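Local structure of CalS13 (Micromonospora echinospora, 4ZAS) at residues Asp169-Arg174 and Ala200-Ala205; Phe325-Leu330 and Val379-Val384. The protein probably catalyses pyridoxal phosphate-dependent amino transfer to a nucleotide-linked sugar, with dTDP-4-keto-6-deoxyglucose as the ligand found bound to it. One frame throughout, in Å; residues are numbered along the deposited sequence.

Interaction 1: Asp169-Arg174 and Ala200-Ala205; sequences DLNRLR and ATYRGA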
ATOM      1  N   ASP A 169     -20.787  19.190  -8.741  1.00 45.85           N
ATOM      2  CA  ASP A 169     -20.848  20.173  -9.819  1.00 42.88           C
ATOM      3  C   ASP A 169     -19.458  20.727 -10.074  1.00 40.90           C
ATOM      4  O   ASP A 169     -19.063  21.700  -9.448  1.00 42.43           O
ATOM      5  CB  ASP A 169     -21.787  21.327  -9.481  1.00 46.67           C
ATOM      6  CG  ASP A 169     -22.087  22.190 -10.684  1.00 55.79           C
ATOM      7  OD1 ASP A 169     -21.169  22.882 -11.172  1.00 58.78           O
ATOM      8  OD2 ASP A 169     -23.252  22.188 -11.136  1.00 61.61           O
ATOM      9  N   LEU A 170     -18.718  20.130 -10.998  1.00 43.79           N
ATOM     10  CA  LEU A 170     -17.305  20.474 -11.139  1.00 44.77           C
ATOM     11  C   LEU A 170     -17.134  21.880 -11.730  1.00 41.91           C
ATOM     12  O   LEU A 170     -16.207  22.608 -11.380  1.00 42.63           O
ATOM     13  CB  LEU A 170     -16.569  19.406 -11.975  1.00 45.32           C
ATOM     14  CG  LEU A 170     -16.463  17.997 -11.345  1.00 40.17           C
ATOM     15  CD1 LEU A 170     -15.796  16.960 -12.265  1.00 35.09           C
ATOM     16  CD2 LEU A 170     -15.786  18.004  -9.982  1.00 39.18           C
ATOM     17  N   ASN A 171     -18.061  22.276 -12.585  1.00 38.45           N
ATOM     18  CA  ASN A 171     -18.060  23.612 -13.171  1.00 37.69           C
ATOM     19  C   ASN A 171     -18.077  24.688 -12.080  1.00 43.44           C
ATOM     20  O   ASN A 171     -17.338  25.674 -12.124  1.00 42.55           O
ATOM     21  CB  ASN A 171     -19.295  23.779 -14.050  1.00 44.80           C
ATOM     22  CG  ASN A 171     -19.116  23.188 -15.411  1.00 52.20           C
ATOM     23  OD1 ASN A 171     -18.147  22.470 -15.663  1.00 59.08           O
ATOM     24  ND2 ASN A 171     -20.088  23.422 -16.286  1.00 51.51           N
ATOM     25  N   ARG A 172     -18.930  24.478 -11.090  1.00 45.31           N
ATOM     26  CA  ARG A 172     -19.043  25.395  -9.980  1.00 47.63           C
ATOM     27  C   ARG A 172     -17.783  25.343  -9.126  1.00 45.19           C
ATOM     28  O   ARG A 172     -17.259  26.375  -8.726  1.00 51.85           O
ATOM     29  CB  ARG A 172     -20.287  25.044  -9.150  1.00 54.66           C
ATOM     30  CG  ARG A 172     -20.537  25.927  -7.954  1.00 53.11           C
ATOM     31  CD  ARG A 172     -20.754  27.370  -8.374  1.00 52.72           C
ATOM     32  NE  ARG A 172     -20.918  28.201  -7.192  1.00 58.68           N
ATOM     33  CZ  ARG A 172     -20.763  29.518  -7.166  1.00 60.34           C
ATOM     34  NH1 ARG A 172     -20.442  30.189  -8.272  1.00 52.29           N
ATOM     35  NH2 ARG A 172     -20.928  30.159  -6.019  1.00 68.57           N
ATOM     36  N   LEU A 173     -17.301  24.130  -8.866  1.00 41.58           N
ATOM     37  CA  LEU A 173     -16.106  23.923  -8.062  1.00 42.63           C
ATOM     38  C   LEU A 173     -14.950  24.708  -8.647  1.00 48.00           C
ATOM     39  O   LEU A 173     -14.224  25.391  -7.921  1.00 50.59           O
ATOM     40  CB  LEU A 173     -15.753  22.439  -7.985  1.00 43.85           C
ATOM     41  CG  LEU A 173     -14.403  22.098  -7.344  1.00 42.71           C
ATOM     42  CD1 LEU A 173     -14.411  22.438  -5.865  1.00 36.64           C
ATOM     43  CD2 LEU A 173     -14.082  20.639  -7.567  1.00 40.22           C
ATOM     44  N   ARG A 174     -14.824  24.643  -9.971  1.00 43.16           N
ATOM     45  CA  ARG A 174     -13.758  25.336 -10.682  1.00 45.62           C
ATOM     46  C   ARG A 174     -13.939  26.839 -10.573  1.00 47.03           C
ATOM     47  O   ARG A 174     -12.988  27.553 -10.278  1.00 53.84           O
ATOM     48  CB  ARG A 174     -13.720  24.908 -12.155  1.00 50.84           C
ATOM     49  CG  ARG A 174     -12.571  25.508 -12.956  1.00 44.69           C
ATOM     50  CD  ARG A 174     -12.259  24.724 -14.228  1.00 44.11           C
ATOM     51  NE  ARG A 174     -10.822  24.719 -14.435  1.00 50.52           N
ATOM     52  CZ  ARG A 174     -10.008  23.709 -14.174  1.00 55.96           C
ATOM     53  NH1 ARG A 174     -10.485  22.547 -13.763  1.00 51.89           N
ATOM     54  NH2 ARG A 174      -8.706  23.854 -14.386  1.00 70.33           N
ATOM     55  N   ALA A 200     -19.433   6.923 -13.826  1.00 36.40           N
ATOM     56  CA  ALA A 200     -20.164   8.172 -13.663  1.00 38.44           C
ATOM     57  C   ALA A 200     -19.744   9.139 -14.755  1.00 49.71           C
ATOM     58  O   ALA A 200     -18.599   9.126 -15.214  1.00 56.37           O
ATOM     59  CB  ALA A 200     -19.931   8.769 -12.282  1.00 32.18           C
ATOM     60  N   THR A 201     -20.693   9.957 -15.190  1.00 50.80           N
ATOM     61  CA  THR A 201     -20.461  10.896 -16.269  1.00 48.07           C
ATOM     62  C   THR A 201     -20.918  12.283 -15.811  1.00 49.39           C
ATOM     63  O   THR A 201     -21.864  12.397 -15.041  1.00 51.82           O
ATOM     64  CB  THR A 201     -21.173  10.423 -17.556  1.00 49.37           C
ATOM     65  OG1 THR A 201     -20.211  10.333 -18.609  1.00 58.12           O
ATOM     66  CG2 THR A 201     -22.308  11.342 -17.976  1.00 42.09           C
ATOM     67  N   TYR A 202     -20.194  13.325 -16.213  1.00 41.38           N
ATOM     68  CA  TYR A 202     -20.564  14.691 -15.864  1.00 38.85           C
ATOM     69  C   TYR A 202     -20.487  15.637 -17.056  1.00 43.87           C
ATOM     70  O   TYR A 202     -19.461  15.759 -17.715  1.00 44.91           O
ATOM     71  CB  TYR A 202     -19.704  15.211 -14.715  1.00 42.66           C
ATOM     72  CG  TYR A 202     -19.951  16.672 -14.413  1.00 48.38           C
ATOM     73  CD1 TYR A 202     -21.121  17.090 -13.798  1.00 50.58           C
ATOM     74  CD2 TYR A 202     -19.010  17.632 -14.738  1.00 48.22           C
ATOM     75  CE1 TYR A 202     -21.343  18.433 -13.521  1.00 50.53           C
ATOM     76  CE2 TYR A 202     -19.220  18.971 -14.465  1.00 49.07           C
ATOM     77  CZ  TYR A 202     -20.383  19.370 -13.863  1.00 52.63           C
ATOM     78  OH  TYR A 202     -20.576  20.709 -13.604  1.00 52.58           O
ATOM     79  N   ARG A 203     -21.600  16.300 -17.333  1.00 48.79           N
ATOM     80  CA  ARG A 203     -21.706  17.165 -18.487  1.00 47.13           C
ATOM     81  C   ARG A 203     -21.343  16.424 -19.765  1.00 46.87           C
ATOM     82  O   ARG A 203     -20.794  16.993 -20.688  1.00 45.51           O
ATOM     83  CB  ARG A 203     -20.798  18.376 -18.290  1.00 44.64           C
ATOM     84  CG  ARG A 203     -21.258  19.277 -17.165  1.00 44.75           C
ATOM     85  CD  ARG A 203     -21.711  20.535 -17.776  1.00 49.66           C
ATOM     86  NE  ARG A 203     -23.062  20.904 -17.422  1.00 60.88           N
ATOM     87  CZ  ARG A 203     -23.722  21.869 -18.037  1.00 55.11           C
ATOM     88  NH1 ARG A 203     -23.150  22.506 -19.051  1.00 40.35           N
ATOM     89  NH2 ARG A 203     -24.952  22.169 -17.663  1.00 58.13           N
ATOM     90  N   GLY A 204     -21.707  15.153 -19.829  1.00 49.34           N
ATOM     91  CA  GLY A 204     -21.524  14.379 -21.040  1.00 53.72           C
ATOM     92  C   GLY A 204     -20.190  13.664 -21.156  1.00 54.96           C
ATOM     93  O   GLY A 204     -19.996  12.864 -22.059  1.00 56.59           O
ATOM     94  N   ALA A 205     -19.259  13.959 -20.253  1.00 54.08           N
ATOM     95  CA  ALA A 205     -17.923  13.343 -20.303  1.00 43.83           C
ATOM     96  C   ALA A 205     -17.614  12.612 -19.008  1.00 43.63           C
ATOM     97  O   ALA A 205     -18.008  13.054 -17.923  1.00 38.90           O
ATOM     98  CB  ALA A 205     -16.853  14.391 -20.591  1.00 35.61           C
TER
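Tyr202 reaches from the end of a short strand to the first turn of helix 170-180, where its hydroxyl meets Asn171. With CG anti to the backbone N (chi1 174°), the side chain extends from CB toward the helix. Beyond CG, the CD2-CE2 side of the ring runs along Leu170: CD2 lies near Leu170 CD1, and Tyr202 CE2 packs at 3.7 Å against Leu170 CB. CE1, on the other branch, lies near Asp169 CA, and Tyr202 CZ comes within 3.4 Å of Leu170 N. At the tip, Tyr202 OH accepts a nearly straight hydrogen bond from Asn171 N (3.1 Å, 165° at the hydrogen). The amide of Asn171 stands almost perpendicular to the ring, with OD1 at the ring edge near its plane. Tyrosine suits the place because a flat apolar ring ends in an acceptor for an N-H that lies too early in the helix to have a carbonyl mate. A phenylalanine here would probably keep the packing on Leu170 but leave Asn171 N without its acceptor.

Arg203 folds back so that its CG sits 3.3 Å above the plane of the Tyr202 ring, offset toward the rim, and Arg203 CD lies 3.6 Å from Asn171 ND2; its charged end forms a salt bridge with Asp320. Gly204 follows in a type I' turn, at backbone angles where a side chain would press on the preceding carbonyl.

Asp169, at the N-cap, grips Arg172 N through OD1 at 2.8 Å, a classic use of a short carboxylate. Farther in, Leu170 and Leu173 reach strand 189-193, seating the helix on the mixed sheet. The arrangement is that of a helix N-terminus, in a beta-alpha-beta crossover of a fold-type I aminotransferase, held by its N-cap and by a tyrosine from a tight two-residue beta hairpin.

Interaction 2: Phe325-Leu330 and Val379-Val384; sequences FWMYPL and VVHIPV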
ATOM      1  N   PHE A 325     -24.636   5.451  -9.100  1.00 44.49           N
ATOM      2  CA  PHE A 325     -25.487   4.776  -8.123  1.00 39.48           C
ATOM      3  C   PHE A 325     -24.876   3.489  -7.575  1.00 45.92           C
ATOM      4  O   PHE A 325     -25.464   2.419  -7.702  1.00 50.90           O
ATOM      5  CB  PHE A 325     -26.856   4.476  -8.736  1.00 37.43           C
ATOM      6  CG  PHE A 325     -27.679   5.708  -9.012  1.00 39.66           C
ATOM      7  CD1 PHE A 325     -28.301   6.379  -7.974  1.00 41.99           C
ATOM      8  CD2 PHE A 325     -27.841   6.179 -10.302  1.00 35.99           C
ATOM      9  CE1 PHE A 325     -29.058   7.498  -8.216  1.00 50.18           C
ATOM     10  CE2 PHE A 325     -28.594   7.301 -10.550  1.00 45.26           C
ATOM     11  CZ  PHE A 325     -29.207   7.960  -9.505  1.00 52.20           C
ATOM     12  N   TRP A 326     -23.697   3.597  -6.970  1.00 43.83           N
ATOM     13  CA  TRP A 326     -23.020   2.450  -6.363  1.00 41.38           C
ATOM     14  C   TRP A 326     -23.883   1.841  -5.265  1.00 45.68           C
ATOM     15  O   TRP A 326     -23.916   0.616  -5.074  1.00 45.70           O
ATOM     16  CB  TRP A 326     -21.666   2.866  -5.790  1.00 34.17           C
ATOM     17  CG  TRP A 326     -20.863   1.714  -5.291  1.00 39.90           C
ATOM     18  CD1 TRP A 326     -20.560   0.568  -5.975  1.00 41.25           C
ATOM     19  CD2 TRP A 326     -20.251   1.588  -4.005  1.00 38.10           C
ATOM     20  NE1 TRP A 326     -19.788  -0.254  -5.195  1.00 43.44           N
ATOM     21  CE2 TRP A 326     -19.582   0.349  -3.980  1.00 40.88           C
ATOM     22  CE3 TRP A 326     -20.191   2.405  -2.877  1.00 40.06           C
ATOM     23  CZ2 TRP A 326     -18.875  -0.094  -2.867  1.00 39.82           C
ATOM     24  CZ3 TRP A 326     -19.478   1.960  -1.767  1.00 43.01           C
ATOM     25  CH2 TRP A 326     -18.837   0.727  -1.773  1.00 41.95           C
ATOM     26  N   MET A 327     -24.508   2.735  -4.500  1.00 45.26           N
ATOM     27  CA  MET A 327     -25.572   2.400  -3.570  1.00 45.41           C
ATOM     28  C   MET A 327     -26.672   3.428  -3.796  1.00 44.60           C
ATOM     29  O   MET A 327     -26.440   4.428  -4.445  1.00 43.36           O
ATOM     30  CB  MET A 327     -25.064   2.413  -2.126  1.00 40.51           C
ATOM     31  CG  MET A 327     -24.081   1.303  -1.833  1.00 42.30           C
ATOM     32  SD  MET A 327     -23.390   1.335  -0.167  1.00 48.91           S
ATOM     33  CE  MET A 327     -22.464   2.842  -0.227  1.00 55.94           C
ATOM     34  N   TYR A 328     -27.875   3.182  -3.295  1.00 47.20           N
ATOM     35  CA  TYR A 328     -28.951   4.158  -3.443  1.00 43.12           C
ATOM     36  C   TYR A 328     -29.201   4.868  -2.103  1.00 45.59           C
ATOM     37  O   TYR A 328     -29.483   4.209  -1.095  1.00 43.48           O
ATOM     38  CB  TYR A 328     -30.232   3.485  -3.943  1.00 47.77           C
ATOM     39  CG  TYR A 328     -31.309   4.465  -4.344  1.00 42.11           C
ATOM     40  CD1 TYR A 328     -32.196   4.966  -3.412  1.00 43.06           C
ATOM     41  CD2 TYR A 328     -31.415   4.904  -5.651  1.00 39.08           C
ATOM     42  CE1 TYR A 328     -33.169   5.868  -3.768  1.00 46.99           C
ATOM     43  CE2 TYR A 328     -32.380   5.812  -6.019  1.00 50.27           C
ATOM     44  CZ  TYR A 328     -33.261   6.291  -5.079  1.00 52.34           C
ATOM     45  OH  TYR A 328     -34.238   7.187  -5.459  1.00 50.30           O
ATOM     46  N   PRO A 329     -29.077   6.208  -2.086  1.00 42.43           N
ATOM     47  CA  PRO A 329     -29.239   7.064  -0.906  1.00 38.30           C
ATOM     48  C   PRO A 329     -30.698   7.449  -0.613  1.00 50.00           C
ATOM     49  O   PRO A 329     -31.472   7.668  -1.551  1.00 54.52           O
ATOM     50  CB  PRO A 329     -28.441   8.311  -1.276  1.00 37.83           C
ATOM     51  CG  PRO A 329     -28.606   8.410  -2.725  1.00 41.41           C
ATOM     52  CD  PRO A 329     -28.662   6.996  -3.257  1.00 46.44           C
ATOM     53  N   LEU A 330     -31.052   7.508   0.673  1.00 45.43           N
ATOM     54  CA  LEU A 330     -32.307   8.077   1.140  1.00 44.50           C
ATOM     55  C   LEU A 330     -32.037   8.889   2.406  1.00 50.08           C
ATOM     56  O   LEU A 330     -31.086   8.605   3.130  1.00 44.62           O
ATOM     57  CB  LEU A 330     -33.340   6.993   1.448  1.00 47.17           C
ATOM     58  CG  LEU A 330     -33.927   6.192   0.293  1.00 49.22           C
ATOM     59  CD1 LEU A 330     -34.950   5.188   0.832  1.00 45.27           C
ATOM     60  CD2 LEU A 330     -34.530   7.123  -0.757  1.00 53.85           C
ATOM     61  N   VAL A 379     -29.324   9.892   6.873  1.00 53.51           N
ATOM     62  CA  VAL A 379     -28.805   9.244   5.661  1.00 51.86           C
ATOM     63  C   VAL A 379     -28.747   7.731   5.814  1.00 51.73           C
ATOM     64  O   VAL A 379     -28.425   7.207   6.886  1.00 52.97           O
ATOM     65  CB  VAL A 379     -27.427   9.773   5.281  1.00 45.56           C
ATOM     66  CG1 VAL A 379     -26.415   9.426   6.365  1.00 49.63           C
ATOM     67  CG2 VAL A 379     -27.010   9.195   3.968  1.00 39.94           C
ATOM     68  N   VAL A 380     -29.111   7.022   4.755  1.00 41.99           N
ATOM     69  CA  VAL A 380     -29.107   5.580   4.816  1.00 41.93           C
ATOM     70  C   VAL A 380     -28.946   5.064   3.397  1.00 54.42           C
ATOM     71  O   VAL A 380     -29.293   5.759   2.452  1.00 61.64           O
ATOM     72  CB  VAL A 380     -30.383   5.045   5.491  1.00 46.17           C
ATOM     73  CG1 VAL A 380     -31.607   5.194   4.569  1.00 47.84           C
ATOM     74  CG2 VAL A 380     -30.189   3.622   5.865  1.00 45.96           C
ATOM     75  N   HIS A 381     -28.395   3.867   3.232  1.00 56.37           N
ATOM     76  CA  HIS A 381     -28.173   3.335   1.894  1.00 52.05           C
ATOM     77  C   HIS A 381     -28.829   1.977   1.715  1.00 52.09           C
ATOM     78  O   HIS A 381     -28.752   1.120   2.600  1.00 63.81           O
ATOM     79  CB  HIS A 381     -26.675   3.242   1.611  1.00 32.71           C
ATOM     80  CG  HIS A 381     -25.970   4.560   1.707  1.00 43.64           C
ATOM     81  ND1 HIS A 381     -25.514   5.072   2.901  1.00 44.24           N
ATOM     82  CD2 HIS A 381     -25.677   5.486   0.764  1.00 40.71           C
ATOM     83  CE1 HIS A 381     -24.950   6.249   2.688  1.00 41.44           C
ATOM     84  NE2 HIS A 381     -25.036   6.525   1.398  1.00 42.44           N
ATOM     85  N   ILE A 382     -29.438   1.771   0.553  1.00 35.01           N
ATOM     86  CA  ILE A 382     -30.183   0.553   0.291  1.00 43.08           C
ATOM     87  C   ILE A 382     -29.608  -0.070  -0.987  1.00 48.66           C
ATOM     88  O   ILE A 382     -29.091   0.642  -1.851  1.00 49.12           O
ATOM     89  CB  ILE A 382     -31.692   0.828   0.178  1.00 37.38           C
ATOM     90  CG1 ILE A 382     -31.989   1.616  -1.097  1.00 42.76           C
ATOM     91  CG2 ILE A 382     -32.194   1.564   1.408  1.00 38.33           C
ATOM     92  CD1 ILE A 382     -33.436   1.789  -1.365  1.00 44.03           C
ATOM     93  N   PRO A 383     -29.691  -1.403  -1.110  1.00 45.72           N
ATOM     94  CA  PRO A 383     -29.136  -2.137  -2.248  1.00 40.47           C
ATOM     95  C   PRO A 383     -29.723  -1.675  -3.555  1.00 44.78           C
ATOM     96  O   PRO A 383     -30.938  -1.545  -3.629  1.00 57.47           O
ATOM     97  CB  PRO A 383     -29.543  -3.580  -1.967  1.00 35.63           C
ATOM     98  CG  PRO A 383     -29.753  -3.635  -0.506  1.00 43.12           C
ATOM     99  CD  PRO A 383     -30.329  -2.307  -0.144  1.00 41.47           C
ATOM    100  N   VAL A 384     -28.883  -1.446  -4.560  1.00 45.29           N
ATOM    101  CA  VAL A 384     -29.336  -0.957  -5.856  1.00 44.29           C
ATOM    102  C   VAL A 384     -28.541  -1.620  -6.979  1.00 45.45           C
ATOM    103  O   VAL A 384     -28.889  -1.472  -8.152  1.00 50.54           O
ATOM    104  CB  VAL A 384     -29.221   0.595  -5.927  1.00 41.18           C
ATOM    105  CG1 VAL A 384     -27.774   1.013  -6.093  1.00 37.44           C
ATOM    106  CG2 VAL A 384     -30.114   1.187  -7.039  1.00 40.51           C
TER
HETATM  107  O   HOH W   1     -26.085  -1.366  -4.035  1.00 53.45           O
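Two reciprocal pairs of backbone hydrogen bonds join Tyr328 to Ile382 and Leu330 to Val380, the shortest being Ile382 N to Tyr328 O at 2.9 Å. Between them Pro329 faces His381 in a non-hydrogen-bonded antiparallel pair, a position where proline's missing N-H costs this pairing nothing. Beyond the Tyr328-Ile382 pair, a water links Trp326 O to Val384 N.

On the face bearing Tyr328, Leu330, Val380 and Ile382, the packing is apolar. Tyr328 and Ile382 lie side by side, Tyr328 CB to Ile382 CG1 at 3.8 Å, while Val384 crosses Tyr328 at about a right angle, its CB 3.6 Å from Tyr328 CB. The tyrosine's hydroxyl is hydrogen-bonded to Asp303 of helix 275-305. Branched Val380 and Ile382 suit extended backbone and pack toward helices 335-344 and 390-401.

On the face bearing Pro329 and His381, the imidazole of His381 is met by Met327, which bends at its end (chi3 -66°) to set CE over one ring face. His381 ND1 bonds Ser350 O and NE2 bonds Trp163 NE1, consistent with a neutral histidine protonated on ND1. The chemistry thus implies a largely apolar interior with a bridging water, in which backbone bonds set the register and buried polar side-chain ends have partners.

How the interactions relate
Interaction 1 is partly buried, with Asn171 and Arg203 exposed at its margin, whereas every touching residue of interaction 2 is buried. They hold different elements: 169-174 with 200-205 ties a helix beside the large mixed sheet to a hairpin, while 325-330 with 379-384 pairs two strands of a small antiparallel sheet. Polar chemistry differs accordingly, a single tyrosine hydroxyl at a helix start against repeated main-chain bonds flanked by mostly apolar side chains, aromatic as well as aliphatic. The centres of interaction 1 and interaction 2 lie about 21 Å apart, and the two do not touch. The chain still connects them closely, since strand 201-202 pairs with strand 321-322, just before 325-330.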